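Local coordinates for folylpolyglutamate synthase protein FOLC (Mycobacterium tuberculosis, PDB 2VOS), which probably adds L-glutamate to dihydropteroate and successive glutamates to tetrahydrofolate at the expense of ATP, and is bound here to ADP, at residues A[119-122]-A[123-127]; A[153-156]-A[157-160]. One frame throughout, in Å; residues are numbered along the deposited sequence.

Interaction 1: residues A[119-122]-A[123-127]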
ATOM      1  N   GLN A 119       1.272  23.117  -1.566  1.00 41.12           N
ATOM      2  CA  GLN A 119       2.202  22.752  -0.532  1.00 40.44           C
ATOM      3  C   GLN A 119       3.206  21.769  -1.097  1.00 41.87           C
ATOM      4  O   GLN A 119       4.356  21.754  -0.637  1.00 41.06           O
ATOM      5  CB  GLN A 119       1.457  22.065   0.600  1.00 41.10           C
ATOM      6  CG  GLN A 119       0.828  23.056   1.583  1.00 46.88           C
ATOM      7  CD  GLN A 119      -0.463  22.568   2.301  1.00 50.79           C
ATOM      8  OE1 GLN A 119      -0.963  21.428   2.147  1.00 46.03           O
ATOM      9  NE2 GLN A 119      -1.014  23.476   3.079  1.00 53.22           N
ATOM     10  N   TYR A 120       2.768  20.889  -2.028  1.00 40.94           N
ATOM     11  CA  TYR A 120       3.678  19.856  -2.582  1.00 41.20           C
ATOM     12  C   TYR A 120       4.769  20.561  -3.372  1.00 41.79           C
ATOM     13  O   TYR A 120       5.966  20.261  -3.247  1.00 41.25           O
ATOM     14  CB  TYR A 120       2.864  18.903  -3.456  1.00 39.63           C
ATOM     15  CG  TYR A 120       3.605  17.804  -4.206  1.00 41.88           C
ATOM     16  CD1 TYR A 120       3.741  16.527  -3.650  1.00 39.39           C
ATOM     17  CD2 TYR A 120       4.130  18.010  -5.482  1.00 40.80           C
ATOM     18  CE1 TYR A 120       4.404  15.478  -4.347  1.00 38.54           C
ATOM     19  CE2 TYR A 120       4.818  16.923  -6.203  1.00 37.71           C
ATOM     20  CZ  TYR A 120       4.921  15.686  -5.610  1.00 38.34           C
ATOM     21  OH  TYR A 120       5.535  14.613  -6.256  1.00 38.70           O
ATOM     22  N   VAL A 121       4.344  21.495  -4.228  1.00 41.83           N
ATOM     23  CA  VAL A 121       5.287  22.337  -5.006  1.00 40.80           C
ATOM     24  C   VAL A 121       6.201  23.153  -4.079  1.00 40.88           C
ATOM     25  O   VAL A 121       7.395  23.168  -4.304  1.00 40.75           O
ATOM     26  CB  VAL A 121       4.508  23.278  -5.995  1.00 41.01           C
ATOM     27  CG1 VAL A 121       5.402  24.292  -6.665  1.00 39.68           C
ATOM     28  CG2 VAL A 121       3.775  22.420  -7.048  1.00 41.48           C
ATOM     29  N   ALA A 122       5.648  23.835  -3.046  1.00 40.85           N
ATOM     30  CA  ALA A 122       6.475  24.632  -2.134  1.00 40.34           C
ATOM     31  C   ALA A 122       7.498  23.736  -1.435  1.00 41.48           C
ATOM     32  O   ALA A 122       8.608  24.147  -1.201  1.00 40.58           O
ATOM     33  CB  ALA A 122       5.600  25.335  -1.074  1.00 40.44           C
ATOM     34  N   THR A 123       7.113  22.505  -1.091  1.00 40.99           N
ATOM     35  CA  THR A 123       8.057  21.583  -0.445  1.00 41.79           C
ATOM     36  C   THR A 123       9.203  21.221  -1.384  1.00 42.26           C
ATOM     37  O   THR A 123      10.350  21.263  -0.992  1.00 41.30           O
ATOM     38  CB  THR A 123       7.329  20.325   0.087  1.00 42.16           C
ATOM     39  OG1 THR A 123       6.324  20.764   1.009  1.00 41.71           O
ATOM     40  CG2 THR A 123       8.270  19.402   0.831  1.00 40.38           C
ATOM     41  N   TYR A 124       8.887  20.912  -2.630  1.00 41.89           N
ATOM     42  CA  TYR A 124       9.907  20.609  -3.624  1.00 42.05           C
ATOM     43  C   TYR A 124      10.835  21.839  -3.809  1.00 42.79           C
ATOM     44  O   TYR A 124      12.067  21.726  -3.739  1.00 42.87           O
ATOM     45  CB  TYR A 124       9.242  20.248  -4.966  1.00 41.22           C
ATOM     46  CG  TYR A 124      10.271  20.142  -6.046  1.00 42.56           C
ATOM     47  CD1 TYR A 124      11.104  19.020  -6.120  1.00 45.28           C
ATOM     48  CD2 TYR A 124      10.460  21.160  -6.947  1.00 41.36           C
ATOM     49  CE1 TYR A 124      12.087  18.917  -7.064  1.00 46.84           C
ATOM     50  CE2 TYR A 124      11.410  21.074  -7.896  1.00 43.28           C
ATOM     51  CZ  TYR A 124      12.244  19.955  -7.956  1.00 46.38           C
ATOM     52  OH  TYR A 124      13.244  19.880  -8.917  1.00 47.93           O
ATOM     53  N   ARG A 125      10.248  23.019  -4.010  1.00 42.24           N
ATOM     54  CA  ARG A 125      11.032  24.222  -4.228  1.00 43.31           C
ATOM     55  C   ARG A 125      11.935  24.498  -3.048  1.00 44.55           C
ATOM     56  O   ARG A 125      13.076  24.924  -3.205  1.00 44.90           O
ATOM     57  CB  ARG A 125      10.134  25.433  -4.421  1.00 43.93           C
ATOM     58  CG  ARG A 125       9.354  25.511  -5.753  1.00 48.93           C
ATOM     59  CD  ARG A 125       8.828  26.972  -5.887  1.00 58.48           C
ATOM     60  NE  ARG A 125       8.395  27.305  -7.241  1.00 65.96           N
ATOM     61  CZ  ARG A 125       9.209  27.793  -8.176  1.00 69.32           C
ATOM     62  NH1 ARG A 125      10.502  28.004  -7.895  1.00 69.64           N
ATOM     63  NH2 ARG A 125       8.733  28.068  -9.392  1.00 70.97           N
ATOM     64  N   GLU A 126      11.441  24.282  -1.834  1.00 45.25           N
ATOM     65  CA  GLU A 126      12.279  24.596  -0.677  1.00 46.15           C
ATOM     66  C   GLU A 126      13.489  23.664  -0.558  1.00 45.32           C
ATOM     67  O   GLU A 126      14.571  24.139  -0.211  1.00 46.02           O
ATOM     68  CB  GLU A 126      11.479  24.649   0.618  1.00 47.38           C
ATOM     69  CG  GLU A 126      11.542  23.411   1.452  1.00 52.59           C
ATOM     70  CD  GLU A 126      10.648  23.546   2.708  1.00 58.11           C
ATOM     71  OE1 GLU A 126      10.329  24.685   3.086  1.00 62.24           O
ATOM     72  OE2 GLU A 126      10.262  22.536   3.295  1.00 57.42           O
ATOM     73  N   ILE A 127      13.348  22.361  -0.865  1.00 43.54           N
ATOM     74  CA  ILE A 127      14.530  21.501  -0.851  1.00 42.55           C
ATOM     75  C   ILE A 127      15.367  21.495  -2.143  1.00 42.37           C
ATOM     76  O   ILE A 127      16.546  21.114  -2.109  1.00 42.29           O
ATOM     77  CB  ILE A 127      14.245  20.072  -0.409  1.00 42.90           C
ATOM     78  CG1 ILE A 127      13.468  19.318  -1.479  1.00 42.65           C
ATOM     79  CG2 ILE A 127      13.506  20.043   0.976  1.00 39.83           C
ATOM     80  CD1 ILE A 127      13.550  17.776  -1.239  1.00 41.82           C
TER

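Interaction 2: residues A[153-156]-A[157-160]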
ATOM      1  N   GLU A 153      13.949   9.094  -3.975  1.00 44.28           N
ATOM      2  CA  GLU A 153      14.771   9.788  -2.976  1.00 42.89           C
ATOM      3  C   GLU A 153      14.270  11.223  -2.719  1.00 42.59           C
ATOM      4  O   GLU A 153      14.122  11.648  -1.584  1.00 42.11           O
ATOM      5  CB  GLU A 153      16.228   9.787  -3.424  1.00 42.32           C
ATOM      6  CG  GLU A 153      16.872   8.448  -3.172  1.00 40.46           C
ATOM      7  CD  GLU A 153      18.261   8.325  -3.831  1.00 46.63           C
ATOM      8  OE1 GLU A 153      18.697   9.238  -4.548  1.00 42.89           O
ATOM      9  OE2 GLU A 153      18.924   7.302  -3.624  1.00 47.13           O
ATOM     10  N   VAL A 154      13.985  11.951  -3.780  1.00 42.94           N
ATOM     11  CA  VAL A 154      13.473  13.299  -3.650  1.00 43.03           C
ATOM     12  C   VAL A 154      12.084  13.331  -2.976  1.00 43.55           C
ATOM     13  O   VAL A 154      11.860  14.167  -2.085  1.00 44.04           O
ATOM     14  CB  VAL A 154      13.460  14.027  -5.012  1.00 41.79           C
ATOM     15  CG1 VAL A 154      12.876  15.421  -4.830  1.00 43.64           C
ATOM     16  CG2 VAL A 154      14.904  14.106  -5.573  1.00 44.12           C
ATOM     17  N   LEU A 155      11.157  12.449  -3.386  1.00 43.73           N
ATOM     18  CA  LEU A 155       9.858  12.397  -2.728  1.00 43.28           C
ATOM     19  C   LEU A 155      10.012  12.121  -1.243  1.00 42.23           C
ATOM     20  O   LEU A 155       9.316  12.692  -0.403  1.00 42.22           O
ATOM     21  CB  LEU A 155       8.986  11.312  -3.342  1.00 43.25           C
ATOM     22  CG  LEU A 155       8.486  11.569  -4.747  1.00 48.74           C
ATOM     23  CD1 LEU A 155       7.881  10.242  -5.378  1.00 47.35           C
ATOM     24  CD2 LEU A 155       7.503  12.745  -4.761  1.00 50.86           C
ATOM     25  N   THR A 156      10.955  11.253  -0.902  1.00 41.94           N
ATOM     26  CA  THR A 156      11.113  10.847   0.484  1.00 41.89           C
ATOM     27  C   THR A 156      11.664  12.037   1.260  1.00 42.12           C
ATOM     28  O   THR A 156      11.203  12.323   2.354  1.00 42.00           O
ATOM     29  CB  THR A 156      12.034   9.649   0.578  1.00 42.77           C
ATOM     30  OG1 THR A 156      11.342   8.519   0.001  1.00 44.35           O
ATOM     31  CG2 THR A 156      12.414   9.329   2.074  1.00 41.63           C
ATOM     32  N   ALA A 157      12.605  12.771   0.665  1.00 40.97           N
ATOM     33  CA  ALA A 157      13.123  13.939   1.325  1.00 40.26           C
ATOM     34  C   ALA A 157      12.042  15.004   1.491  1.00 40.74           C
ATOM     35  O   ALA A 157      11.948  15.668   2.524  1.00 41.92           O
ATOM     36  CB  ALA A 157      14.328  14.513   0.541  1.00 38.24           C
HETATM   37  N   MSE A 158      11.239  15.178   0.455  1.00 40.69           N
HETATM   38  CA  MSE A 158      10.093  16.071   0.577  1.00 41.69           C
HETATM   39  C   MSE A 158       9.178  15.708   1.738  1.00 41.06           C
HETATM   40  O   MSE A 158       8.733  16.594   2.491  1.00 40.80           O
HETATM   41  CB  MSE A 158       9.293  16.100  -0.749  1.00 42.52           C
HETATM   42  CG  MSE A 158      10.024  16.830  -1.875  1.00 40.71           C
HETATM   43 SE   MSE A 158       9.061  16.489  -3.566  1.00 44.51          SE
HETATM   44  CE  MSE A 158       7.323  17.219  -3.143  1.00 44.03           C
ATOM     45  N   ALA A 159       8.843  14.418   1.892  1.00 40.94           N
ATOM     46  CA  ALA A 159       7.930  14.030   2.975  1.00 39.75           C
ATOM     47  C   ALA A 159       8.591  14.434   4.330  1.00 40.48           C
ATOM     48  O   ALA A 159       7.933  15.040   5.251  1.00 41.08           O
ATOM     49  CB  ALA A 159       7.657  12.516   2.919  1.00 38.29           C
ATOM     50  N   PHE A 160       9.862  14.071   4.490  1.00 40.07           N
ATOM     51  CA  PHE A 160      10.550  14.316   5.757  1.00 40.84           C
ATOM     52  C   PHE A 160      10.648  15.807   6.066  1.00 40.53           C
ATOM     53  O   PHE A 160      10.520  16.186   7.236  1.00 40.35           O
ATOM     54  CB  PHE A 160      11.976  13.696   5.793  1.00 41.10           C
ATOM     55  CG  PHE A 160      11.994  12.182   5.796  1.00 42.35           C
ATOM     56  CD1 PHE A 160      10.988  11.464   6.451  1.00 43.44           C
ATOM     57  CD2 PHE A 160      13.016  11.474   5.175  1.00 42.07           C
ATOM     58  CE1 PHE A 160      10.962  10.075   6.466  1.00 44.33           C
ATOM     59  CE2 PHE A 160      13.031  10.030   5.234  1.00 39.39           C
ATOM     60  CZ  PHE A 160      11.992   9.348   5.871  1.00 42.75           C
TER

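Interaction 1: residues A[119-122]-A[123-127]
Thr123 turns its hydroxyl back on its own helix and hands it to Gln119, one turn earlier: OG1 donates to Gln119 O at 2.7 Å. The torsion that allows this (chi1 -58°) sets OG1 beside the backbone N and sends CG2 to the other side, toward helix 151-165. Gln119 O is therefore gripped twice, since Thr123 N also reaches it at 2.9 Å; the two donors arrive from opposite faces of the carbonyl plane, each tilted out of it. This internal bond satisfies a hydroxyl that is buried. Gln119 turns its amide back to the start of the helix, where OE1 accepts the backbone N-H of Ser116. One turn apart on the more exposed side, Val121 meets Arg125. Arg125 N bonds Val121 O, and the methylene CG lies 3.4 Å from that same oxygen. Val121 CG1 sits 4.2 Å from Arg125 CG and lies obliquely to the guanidinium, so apolar contact accompanies the backbone bond. Tyr120 and Tyr124 both carry CG anti to the backbone N; Tyr120 OH reaches across to Glu31 of helix 23-34, while Tyr124 packs on Val30 and Leu33 and bonds Glu128 of its own helix. The i to i+4 bonds are those of an alpha-helix, and buried Tyr120, Thr123 and Tyr124 against exposed Gln119, Ala122, Arg125 and Glu126 mark helix 117-140 as amphipathic, packed against helices 23-34 and 151-165.

Interaction 2: residues A[153-156]-A[157-160]
A chi1 of -69° in Thr156 and -68° in Phe160 lays the two side chains next to each other, pointing the same way along one flank of the helix. In Thr156 this places CG2 anti to the backbone N, and the methyl meets the ring at CE2, 3.3 Å away, with CD2 and CZ somewhat farther off. The hydroxyl takes no part in that approach: OG1 lies beside its own backbone N and bonds Phe152 O in the preceding turn. Thr156 O stands over one face of the Phe160 ring, 3.5 Å from CG, while accepting the Phe160 N-H at 3.1 Å. One carbonyl thus receives the backbone bond and also lies against the aromatic ring. These turns belong to helix 151-165 of the Mur ligase middle domain, a P-loop-type alpha/beta fold, and are buried between helices 117-140 and 48-56, with strand 108-110 also touching them. On another flank selenomethionine Met158 folds back over the preceding turn. With chi1 near -70° and chi2 extended, SE lies 4.2 Å from both Val154 CG1 and Leu155 CD2, and the bend at chi3 (60°) sends CE toward Tyr120 of helix 117-140. CG of Met158 also lies 3.2 Å from Val154 O, the acceptor of the Met158 N-H. The Glu153 carboxylate takes no part in these apolar contacts; OE2 forms a salt bridge with Arg49.

How the interactions relate
Both are local contacts between successive turns of one helix, and their helices follow each other in the chain and pack directly, the two centres about 10 Å apart. Interaction 2 is wholly buried, and apolar methyl, ring and selenium contacts dominate its side chains. Interaction 1 lies farther from the centre of the chain and is split between buried and exposed residues. Met158 packs on Tyr120, Thr123 and Ile127, its CG 3.7 Å from Ile127 CD1; Tyr120-Leu155 and Ala157-Ile127 complete the junction. Both threonine hydroxyls bond the carbonyl four residues back, but the methyls differ: Thr123 CG2 meets the neighbouring helix at Met158, Thr156 CG2 meets Phe160 of its own.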